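Local structure of MxaA (4W4T) at residues 224-227 against 228-232; 407-410 against 411-415; 72-75 against 76-79. The protein carries the terminal, NADPH-binding reductase domain of the myxalamid polyketide–peptide pathway, which probably releases the carrier-bound product by reducing it toward a primary alcohol. One frame throughout, in Å; residues are numbered along the deposited sequence.

Contact 1: residues 224-227 against 228-232; sequences VAEK and LVREA
Glu226 and Arg230, one helical turn apart, run side by side in the same direction and meet through a salt bridge in which a single carboxylate oxygen does the work. Glu226 OE2 accepts Arg230 NE at 2.9 Å and Arg230 NH2 at 3.0 Å. OE2 lies at the guanidinium edge, close to its plane, whereas the carboxylate is turned 70° away from that plane. The two nitrogens reach OE2 from one face of the carboxylate, NE on the anti side but tilted out of the plane, NH2 from well above it. Arg230 leaves its backbone with CG beside its own N (chi1 -70°) and stays extended as far as NE, which carries the methylene chain past the Glu226 carbonyl, with CG 3.2 Å from Glu226 O. Further polar partners fix both groups: Ser189 bonds Glu226 OE1, Arg243 makes a second salt bridge to OE2, and Thr307 bonds Arg230 NH2. Two guanidinium groups thus gather round one carboxylate, which probably favours its charged form.

Glu226 and Arg230 both sit on helix 217-234 of the Rossmann-type core, the helix that carries Tyr218 and Lys222, spaced as in the YxxxK motif of short-chain dehydrogenases and both seen to bind NADPH. The backbone bonds from Leu228 N to Val224 O and from Val229 N to Ala225 O, each 3.0 Å, confirm regular helix here. Val229 CG2 packs 3.4 Å from Ala225 O, and the Val229 side chain also touches Val239 and Ile241 of strand 239-248. Leu228 CG lies 3.6 Å from Val224 O, while Val224 and Ala225 rest on helix 159-177.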
ATOM      1  N   VAL A 224      -4.828 -11.486  20.535  1.00 12.18           N
ATOM      2  CA  VAL A 224      -5.871 -11.053  21.453  1.00 13.15           C
ATOM      3  C   VAL A 224      -7.107 -11.968  21.358  1.00 13.35           C
ATOM      4  O   VAL A 224      -7.667 -12.393  22.382  1.00 12.29           O
ATOM      5  CB  VAL A 224      -6.259  -9.584  21.174  1.00 14.15           C
ATOM      6  CG1 VAL A 224      -7.409  -9.150  22.054  1.00 12.75           C
ATOM      7  CG2 VAL A 224      -5.054  -8.686  21.403  1.00 15.31           C
ATOM      8  N   ALA A 225      -7.544 -12.259  20.134  1.00 11.99           N
ATOM      9  CA  ALA A 225      -8.696 -13.143  19.942  1.00 12.67           C
ATOM     10  C   ALA A 225      -8.481 -14.497  20.624  1.00 13.23           C
ATOM     11  O   ALA A 225      -9.373 -15.002  21.321  1.00 12.76           O
ATOM     12  CB  ALA A 225      -8.982 -13.337  18.458  1.00 11.54           C
ATOM     13  N   GLU A 226      -7.296 -15.077  20.452  1.00 12.35           N
ATOM     14  CA  GLU A 226      -7.067 -16.394  21.043  1.00 13.85           C
ATOM     15  C   GLU A 226      -7.034 -16.309  22.565  1.00 12.76           C
ATOM     16  O   GLU A 226      -7.491 -17.229  23.237  1.00 13.20           O
ATOM     17  CB  GLU A 226      -5.772 -17.027  20.512  1.00 12.47           C
ATOM     18  CG  GLU A 226      -5.835 -18.560  20.493  1.00 11.93           C
ATOM     19  CD  GLU A 226      -4.479 -19.176  20.236  1.00 11.95           C
ATOM     20  OE1 GLU A 226      -4.146 -19.400  19.060  1.00 13.49           O
ATOM     21  OE2 GLU A 226      -3.751 -19.417  21.217  1.00 14.58           O
ATOM     22  N   LYS A 227      -6.523 -15.208  23.112  1.00 14.30           N
ATOM     23  CA  LYS A 227      -6.594 -14.987  24.567  1.00 14.72           C
ATOM     24  C   LYS A 227      -8.042 -14.997  25.064  1.00 14.83           C
ATOM     25  O   LYS A 227      -8.349 -15.606  26.095  1.00 14.26           O
ATOM     26  CB  LYS A 227      -5.924 -13.670  24.957  1.00 18.03           C
ATOM     27  CG  LYS A 227      -4.418 -13.649  24.721  1.00 19.30           C
ATOM     28  CD  LYS A 227      -3.686 -14.483  25.748  1.00 22.64           C
ATOM     29  CE  LYS A 227      -3.443 -13.694  27.019  1.00 28.33           C
ATOM     30  NZ  LYS A 227      -2.662 -14.522  27.988  1.00 33.67           N
ATOM     31  N   LEU A 228      -8.929 -14.340  24.325  1.00 13.42           N
ATOM     32  CA  LEU A 228     -10.344 -14.295  24.702  1.00 13.50           C
ATOM     33  C   LEU A 228     -10.932 -15.694  24.713  1.00 15.28           C
ATOM     34  O   LEU A 228     -11.661 -16.062  25.635  1.00 14.35           O
ATOM     35  CB  LEU A 228     -11.140 -13.407  23.754  1.00 13.51           C
ATOM     36  CG  LEU A 228     -10.871 -11.906  23.863  1.00 13.97           C
ATOM     37  CD1 LEU A 228     -11.716 -11.155  22.847  1.00 16.34           C
ATOM     38  CD2 LEU A 228     -11.167 -11.405  25.271  1.00 14.65           C
ATOM     39  N   VAL A 229     -10.587 -16.471  23.688  1.00 13.94           N
ATOM     40  CA  VAL A 229     -11.111 -17.821  23.549  1.00 13.30           C
ATOM     41  C   VAL A 229     -10.568 -18.715  24.668  1.00 15.81           C
ATOM     42  O   VAL A 229     -11.302 -19.525  25.251  1.00 14.26           O
ATOM     43  CB  VAL A 229     -10.768 -18.406  22.162  1.00 14.85           C
ATOM     44  CG1 VAL A 229     -11.126 -19.881  22.096  1.00 13.64           C
ATOM     45  CG2 VAL A 229     -11.515 -17.651  21.079  1.00 12.35           C
ATOM     46  N   ARG A 230      -9.293 -18.547  24.999  1.00 14.45           N
ATOM     47  CA  ARG A 230      -8.720 -19.311  26.107  1.00 16.73           C
ATOM     48  C   ARG A 230      -9.400 -18.998  27.449  1.00 18.12           C
ATOM     49  O   ARG A 230      -9.677 -19.907  28.239  1.00 18.29           O
ATOM     50  CB  ARG A 230      -7.212 -19.076  26.185  1.00 15.57           C
ATOM     51  CG  ARG A 230      -6.482 -19.737  25.013  1.00 16.58           C
ATOM     52  CD  ARG A 230      -4.968 -19.785  25.158  1.00 15.61           C
ATOM     53  NE  ARG A 230      -4.403 -20.360  23.930  1.00 17.21           N
ATOM     54  CZ  ARG A 230      -4.309 -21.665  23.698  1.00 17.43           C
ATOM     55  NH1 ARG A 230      -4.716 -22.531  24.625  1.00 18.78           N
ATOM     56  NH2 ARG A 230      -3.816 -22.113  22.550  1.00 17.05           N
ATOM     57  N   GLU A 231      -9.687 -17.730  27.712  1.00 16.98           N
ATOM     58  CA  GLU A 231     -10.389 -17.393  28.952  1.00 18.89           C
ATOM     59  C   GLU A 231     -11.784 -18.013  28.994  1.00 19.18           C
ATOM     60  O   GLU A 231     -12.242 -18.437  30.051  1.00 19.74           O
ATOM     61  CB  GLU A 231     -10.487 -15.874  29.139  1.00 17.32           C
ATOM     62  CG  GLU A 231     -11.340 -15.425  30.348  1.00 23.30           C
ATOM     63  CD  GLU A 231     -10.821 -15.919  31.710  1.00 25.96           C
ATOM     64  OE1 GLU A 231      -9.659 -16.365  31.798  1.00 25.35           O
ATOM     65  OE2 GLU A 231     -11.590 -15.864  32.700  1.00 25.72           O
ATOM     66  N   ALA A 232     -12.464 -18.048  27.853  1.00 15.87           N
ATOM     67  CA  ALA A 232     -13.773 -18.686  27.773  1.00 16.30           C
ATOM     68  C   ALA A 232     -13.643 -20.162  28.119  1.00 18.23           C
ATOM     69  O   ALA A 232     -14.462 -20.711  28.850  1.00 19.20           O
ATOM     70  CB  ALA A 232     -14.384 -18.516  26.392  1.00 13.84           C
TER

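Contact 2: residues 407-410 against 411-415; sequences LSSL and VHRGF
Leu407 O takes Val411 N at 2.9 Å and Ser408 O takes His412 N at the same length, so the last turns of helix 400-412 are regular up to His412. Arg413 N still bonds Ser409 O, and then the pattern changes: Phe415 N returns to Leu410 O at 2.9 Å, nearly along the C=O axis, while Gly414 N turns back to Val411 O. With a phi of 82° at Gly414, a value that favours glycine, these two bonds define a Schellman motif at the helix C-terminus. The hydrophobic pair that commonly accompanies the motif is present too. Leu410 and Phe415, on the two sides of the reversal, lie alongside each other and point the same way, Leu410 CD2 being 3.9 Å from Phe415 CD2. Lys267 engages the Phe415 ring as a cation-pi partner, and its NZ also bonds Phe415 O.

The other main contact is polar. Ser409 OG lies at the edge of the Arg413 guanidinium, close to its plane, and accepts both NE at 2.8 Å and NH2 at 2.9 Å. The hydroxyl is turned away from the backbone N of Ser409 (chi1 178°), and the arginine chain bends at chi3, about -90°, to bring its NE side back over the preceding turn. Leu410 CD2 meets the same group at an oblique angle, 3.6 Å from Arg413 NH2. Beyond the two segments, Trp256 O bonds Arg413 NH1, and Gly254 O has a weak bond with the serine hydroxyl. Replacing Ser409 by alanine would probably deprive Arg413 NE and NH2 of their shared acceptor on the helix and hold the guanidinium less firmly against this turn.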
ATOM      1  N   LEU A 407       0.824 -24.652 -10.115  1.00 15.36           N
ATOM      2  CA  LEU A 407       1.143 -23.812 -11.259  1.00 16.89           C
ATOM      3  C   LEU A 407       0.192 -24.057 -12.444  1.00 18.13           C
ATOM      4  O   LEU A 407      -0.199 -23.110 -13.108  1.00 18.57           O
ATOM      5  CB  LEU A 407       2.601 -24.030 -11.681  1.00 16.50           C
ATOM      6  CG  LEU A 407       3.620 -23.618 -10.615  1.00 17.83           C
ATOM      7  CD1 LEU A 407       5.068 -23.897 -11.068  1.00 17.15           C
ATOM      8  CD2 LEU A 407       3.452 -22.150 -10.247  1.00 16.67           C
ATOM      9  N   SER A 408      -0.178 -25.314 -12.700  1.00 18.62           N
ATOM     10  CA  SER A 408      -1.069 -25.629 -13.826  1.00 20.48           C
ATOM     11  C   SER A 408      -2.420 -24.909 -13.696  1.00 21.21           C
ATOM     12  O   SER A 408      -2.953 -24.376 -14.673  1.00 18.81           O
ATOM     13  CB  SER A 408      -1.300 -27.142 -13.943  1.00 22.35           C
ATOM     14  OG  SER A 408      -0.070 -27.860 -14.055  1.00 23.14           O
ATOM     15  N   SER A 409      -2.947 -24.889 -12.476  1.00 18.85           N
ATOM     16  CA  SER A 409      -4.194 -24.186 -12.182  1.00 19.83           C
ATOM     17  C   SER A 409      -4.056 -22.673 -12.385  1.00 22.51           C
ATOM     18  O   SER A 409      -4.927 -22.039 -12.980  1.00 22.63           O
ATOM     19  CB  SER A 409      -4.647 -24.490 -10.753  1.00 21.06           C
ATOM     20  OG  SER A 409      -5.842 -23.773 -10.434  1.00 22.89           O
ATOM     21  N   LEU A 410      -2.958 -22.093 -11.906  1.00 20.31           N
ATOM     22  CA  LEU A 410      -2.721 -20.670 -12.082  1.00 20.64           C
ATOM     23  C   LEU A 410      -2.594 -20.292 -13.548  1.00 23.78           C
ATOM     24  O   LEU A 410      -3.051 -19.224 -13.951  1.00 23.02           O
ATOM     25  CB  LEU A 410      -1.468 -20.230 -11.319  1.00 22.40           C
ATOM     26  CG  LEU A 410      -1.591 -20.432  -9.809  1.00 19.89           C
ATOM     27  CD1 LEU A 410      -0.272 -20.126  -9.123  1.00 21.41           C
ATOM     28  CD2 LEU A 410      -2.712 -19.561  -9.259  1.00 21.61           C
ATOM     29  N   VAL A 411      -1.965 -21.157 -14.345  1.00 22.84           N
ATOM     30  CA  VAL A 411      -1.874 -20.914 -15.784  1.00 20.05           C
ATOM     31  C   VAL A 411      -3.263 -21.014 -16.412  1.00 23.12           C
ATOM     32  O   VAL A 411      -3.659 -20.149 -17.193  1.00 25.83           O
ATOM     33  CB  VAL A 411      -0.905 -21.901 -16.487  1.00 23.27           C
ATOM     34  CG1 VAL A 411      -1.030 -21.792 -18.000  1.00 24.37           C
ATOM     35  CG2 VAL A 411       0.517 -21.628 -16.070  1.00 20.02           C
ATOM     36  N   HIS A 412      -4.013 -22.051 -16.047  1.00 21.93           N
ATOM     37  CA  HIS A 412      -5.322 -22.299 -16.641  1.00 24.59           C
ATOM     38  C   HIS A 412      -6.276 -21.141 -16.358  1.00 28.40           C
ATOM     39  O   HIS A 412      -7.116 -20.791 -17.191  1.00 26.89           O
ATOM     40  CB  HIS A 412      -5.909 -23.606 -16.115  1.00 27.01           C
ATOM     41  CG  HIS A 412      -7.283 -23.902 -16.629  1.00 34.19           C
ATOM     42  ND1 HIS A 412      -7.522 -24.322 -17.923  1.00 35.71           N
ATOM     43  CD2 HIS A 412      -8.495 -23.847 -16.026  1.00 33.72           C
ATOM     44  CE1 HIS A 412      -8.816 -24.510 -18.092  1.00 34.75           C
ATOM     45  NE2 HIS A 412      -9.431 -24.230 -16.954  1.00 38.57           N
ATOM     46  N   ARG A 413      -6.126 -20.540 -15.183  1.00 25.11           N
ATOM     47  CA  ARG A 413      -6.992 -19.446 -14.770  1.00 25.01           C
ATOM     48  C   ARG A 413      -6.459 -18.092 -15.206  1.00 23.91           C
ATOM     49  O   ARG A 413      -7.041 -17.061 -14.897  1.00 24.89           O
ATOM     50  CB  ARG A 413      -7.188 -19.486 -13.258  1.00 25.17           C
ATOM     51  CG  ARG A 413      -7.948 -20.715 -12.803  1.00 29.18           C
ATOM     52  CD  ARG A 413      -8.248 -20.670 -11.324  1.00 29.99           C
ATOM     53  NE  ARG A 413      -7.176 -21.279 -10.549  1.00 28.96           N
ATOM     54  CZ  ARG A 413      -6.692 -20.779  -9.418  1.00 30.44           C
ATOM     55  NH1 ARG A 413      -7.185 -19.639  -8.926  1.00 27.57           N
ATOM     56  NH2 ARG A 413      -5.719 -21.425  -8.780  1.00 24.48           N
ATOM     57  N   GLY A 414      -5.348 -18.090 -15.928  1.00 24.39           N
ATOM     58  CA  GLY A 414      -4.856 -16.867 -16.536  1.00 23.58           C
ATOM     59  C   GLY A 414      -4.063 -15.979 -15.596  1.00 25.27           C
ATOM     60  O   GLY A 414      -3.720 -14.855 -15.942  1.00 26.16           O
ATOM     61  N   PHE A 415      -3.765 -16.488 -14.404  1.00 24.43           N
ATOM     62  CA  PHE A 415      -2.976 -15.733 -13.433  1.00 23.27           C
ATOM     63  C   PHE A 415      -1.492 -15.706 -13.836  1.00 24.89           C
ATOM     64  O   PHE A 415      -0.802 -14.697 -13.665  1.00 23.24           O
ATOM     65  CB  PHE A 415      -3.166 -16.333 -12.039  1.00 22.55           C
ATOM     66  CG  PHE A 415      -2.465 -15.582 -10.951  1.00 22.86           C
ATOM     67  CD1 PHE A 415      -2.944 -14.356 -10.517  1.00 23.80           C
ATOM     68  CD2 PHE A 415      -1.337 -16.107 -10.344  1.00 21.60           C
ATOM     69  CE1 PHE A 415      -2.300 -13.663  -9.509  1.00 22.02           C
ATOM     70  CE2 PHE A 415      -0.695 -15.421  -9.336  1.00 19.75           C
ATOM     71  CZ  PHE A 415      -1.180 -14.193  -8.918  1.00 23.22           C
TER

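Contact 3: residues 72-75 against 76-79; sequences LEEL and CRRT
Within the beta-alpha-beta unit of strand 57-61, helix 66-78 and strand 82-87, Glu73 and Glu74 meet Arg77 and Arg78 in a salt-bridge network over the last helical turn. Arg77 bends at chi3 (-77°), which folds its guanidinium back to grip Glu73 side-on: NE reaches OE2 at 2.8 Å and NH2 the syn lone pair of OE1 at 3.0 Å, the carboxylate and guanidinium planes being 37° apart. One face of that guanidinium lies over Glu74 CA, 3.8 Å from the plane, and its NH2 makes a long salt bridge to Glu74 OE1. Glu74 and Arg78 instead run alongside each other, with NH1 meeting OE2 at 3.2 Å on the anti side. Both have stronger partners elsewhere, Glu74 in Ser292 and Arg78 in Asp296, which ties the helix to helix 287-298. Where the chain leaves the helix, Thr79 OG1 donates to Leu75 O at 2.7 Å and also bonds Ala81 N, while Leu72 CD1 and Cys76 SG pack at 4.1 Å on the side facing Ile83. Preceded by the glycine-rich turn with Thr64 and Gly65, and starting with Phe66 and Leu67, all seen to bind NADPH, this is the first helix of a Rossmann dinucleotide-binding fold.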
ATOM      1  N   LEU A  72     -16.872 -25.330   4.638  1.00 19.87           N
ATOM      2  CA  LEU A  72     -18.313 -25.493   4.444  1.00 20.13           C
ATOM      3  C   LEU A  72     -18.612 -26.795   3.704  1.00 21.21           C
ATOM      4  O   LEU A  72     -19.455 -27.593   4.135  1.00 21.75           O
ATOM      5  CB  LEU A  72     -18.898 -24.314   3.686  1.00 18.98           C
ATOM      6  CG  LEU A  72     -20.382 -24.467   3.348  1.00 19.98           C
ATOM      7  CD1 LEU A  72     -21.196 -24.830   4.589  1.00 18.39           C
ATOM      8  CD2 LEU A  72     -20.904 -23.206   2.688  1.00 21.59           C
ATOM      9  N   GLU A  73     -17.898 -27.024   2.609  1.00 21.48           N
ATOM     10  CA  GLU A  73     -18.157 -28.196   1.790  1.00 22.09           C
ATOM     11  C   GLU A  73     -17.843 -29.462   2.596  1.00 25.88           C
ATOM     12  O   GLU A  73     -18.593 -30.450   2.555  1.00 27.39           O
ATOM     13  CB  GLU A  73     -17.359 -28.099   0.486  1.00 25.97           C
ATOM     14  CG  GLU A  73     -17.747 -29.110  -0.588  1.00 30.72           C
ATOM     15  CD  GLU A  73     -17.067 -30.444  -0.387  1.00 32.98           C
ATOM     16  OE1 GLU A  73     -16.068 -30.478   0.366  1.00 34.47           O
ATOM     17  OE2 GLU A  73     -17.522 -31.453  -0.978  1.00 32.15           O
ATOM     18  N   GLU A  74     -16.786 -29.409   3.397  1.00 23.99           N
ATOM     19  CA  GLU A  74     -16.438 -30.538   4.242  1.00 24.71           C
ATOM     20  C   GLU A  74     -17.469 -30.795   5.349  1.00 23.91           C
ATOM     21  O   GLU A  74     -17.768 -31.945   5.672  1.00 24.22           O
ATOM     22  CB  GLU A  74     -15.052 -30.329   4.851  1.00 23.81           C
ATOM     23  CG  GLU A  74     -14.529 -31.527   5.624  1.00 26.86           C
ATOM     24  CD  GLU A  74     -13.284 -32.123   4.995  1.00 29.77           C
ATOM     25  OE1 GLU A  74     -12.571 -31.386   4.270  1.00 31.24           O
ATOM     26  OE2 GLU A  74     -13.015 -33.314   5.242  1.00 29.85           O
ATOM     27  N   LEU A  75     -18.016 -29.737   5.941  1.00 21.17           N
ATOM     28  CA  LEU A  75     -19.023 -29.904   6.989  1.00 22.95           C
ATOM     29  C   LEU A  75     -20.313 -30.537   6.453  1.00 24.79           C
ATOM     30  O   LEU A  75     -20.957 -31.326   7.145  1.00 26.94           O
ATOM     31  CB  LEU A  75     -19.341 -28.546   7.649  1.00 19.51           C
ATOM     32  CG  LEU A  75     -18.291 -28.034   8.646  1.00 17.75           C
ATOM     33  CD1 LEU A  75     -18.614 -26.601   9.051  1.00 19.05           C
ATOM     34  CD2 LEU A  75     -18.189 -28.915   9.875  1.00 18.50           C
ATOM     35  N   CYS A  76     -20.692 -30.186   5.230  1.00 23.33           N
ATOM     36  CA  CYS A  76     -21.860 -30.814   4.612  1.00 26.09           C
ATOM     37  C   CYS A  76     -21.638 -32.319   4.397  1.00 29.59           C
ATOM     38  O   CYS A  76     -22.556 -33.122   4.589  1.00 29.00           O
ATOM     39  CB  CYS A  76     -22.197 -30.128   3.292  1.00 27.02           C
ATOM     40  SG  CYS A  76     -22.800 -28.434   3.498  1.00 29.86           S
ATOM     41  N   ARG A  77     -20.413 -32.704   4.044  1.00 28.41           N
ATOM     42  CA  ARG A  77     -20.130 -34.110   3.773  1.00 31.20           C
ATOM     43  C   ARG A  77     -20.046 -34.953   5.043  1.00 30.77           C
ATOM     44  O   ARG A  77     -20.462 -36.110   5.052  1.00 31.34           O
ATOM     45  CB  ARG A  77     -18.831 -34.247   2.971  1.00 32.22           C
ATOM     46  CG  ARG A  77     -18.999 -33.921   1.492  1.00 35.22           C
ATOM     47  CD  ARG A  77     -17.799 -34.351   0.661  1.00 36.39           C
ATOM     48  NE  ARG A  77     -16.676 -33.431   0.815  1.00 38.23           N
ATOM     49  CZ  ARG A  77     -15.628 -33.663   1.598  1.00 33.89           C
ATOM     50  NH1 ARG A  77     -15.560 -34.789   2.300  1.00 35.18           N
ATOM     51  NH2 ARG A  77     -14.659 -32.765   1.685  1.00 32.00           N
ATOM     52  N   ARG A  78     -19.510 -34.389   6.117  1.00 28.56           N
ATOM     53  CA  ARG A  78     -19.228 -35.120   7.335  1.00 29.35           C
ATOM     54  C   ARG A  78     -20.208 -35.015   8.457  1.00 32.53           C
ATOM     55  O   ARG A  78     -20.079 -35.647   9.480  1.00 37.24           O
ATOM     56  CB  ARG A  78     -17.883 -34.721   7.853  1.00 34.84           C
ATOM     57  CG  ARG A  78     -16.870 -34.615   6.759  1.00 32.92           C
ATOM     58  CD  ARG A  78     -16.038 -35.832   6.706  1.00 39.03           C
ATOM     59  NE  ARG A  78     -15.545 -36.156   8.013  1.00 41.87           N
ATOM     60  CZ  ARG A  78     -14.432 -35.704   8.566  1.00 39.95           C
ATOM     61  NH1 ARG A  78     -13.591 -34.861   7.944  1.00 36.40           N
ATOM     62  NH2 ARG A  78     -14.169 -36.107   9.767  1.00 38.17           N
ATOM     63  N   THR A  79     -21.176 -34.165   8.277  1.00 32.55           N
ATOM     64  CA  THR A  79     -22.245 -34.029   9.254  1.00 33.21           C
ATOM     65  C   THR A  79     -23.579 -34.058   8.529  1.00 29.81           C
ATOM     66  O   THR A  79     -23.630 -33.859   7.322  1.00 28.75           O
ATOM     67  CB  THR A  79     -22.158 -32.707  10.038  1.00 32.06           C
ATOM     68  OG1 THR A  79     -22.705 -31.657   9.233  1.00 27.75           O
ATOM     69  CG2 THR A  79     -20.716 -32.367  10.405  1.00 34.13           C
TER

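From the N terminus, contact 3 comes first, at the end of helix 66-78; contact 1 follows midway along helix 217-234, and contact 2 closes helix 400-412 near the C terminus. Each joins adjacent segments, so none closes a long loop, and the three lie in series without crossing or nesting. Contacts 1 and 3 belong to two helices packed on the parallel sheet of the Rossmann core, their centres 26 Å apart. Side chains of contact 3 reach helix 287-298, those of contact 1 strands 185-188 and 239-248 and helix 159-177. Contact 2 lies across the centre of the chain from contact 1, about 28 Å away between nearest atoms, and its helix packs on helix 318-328.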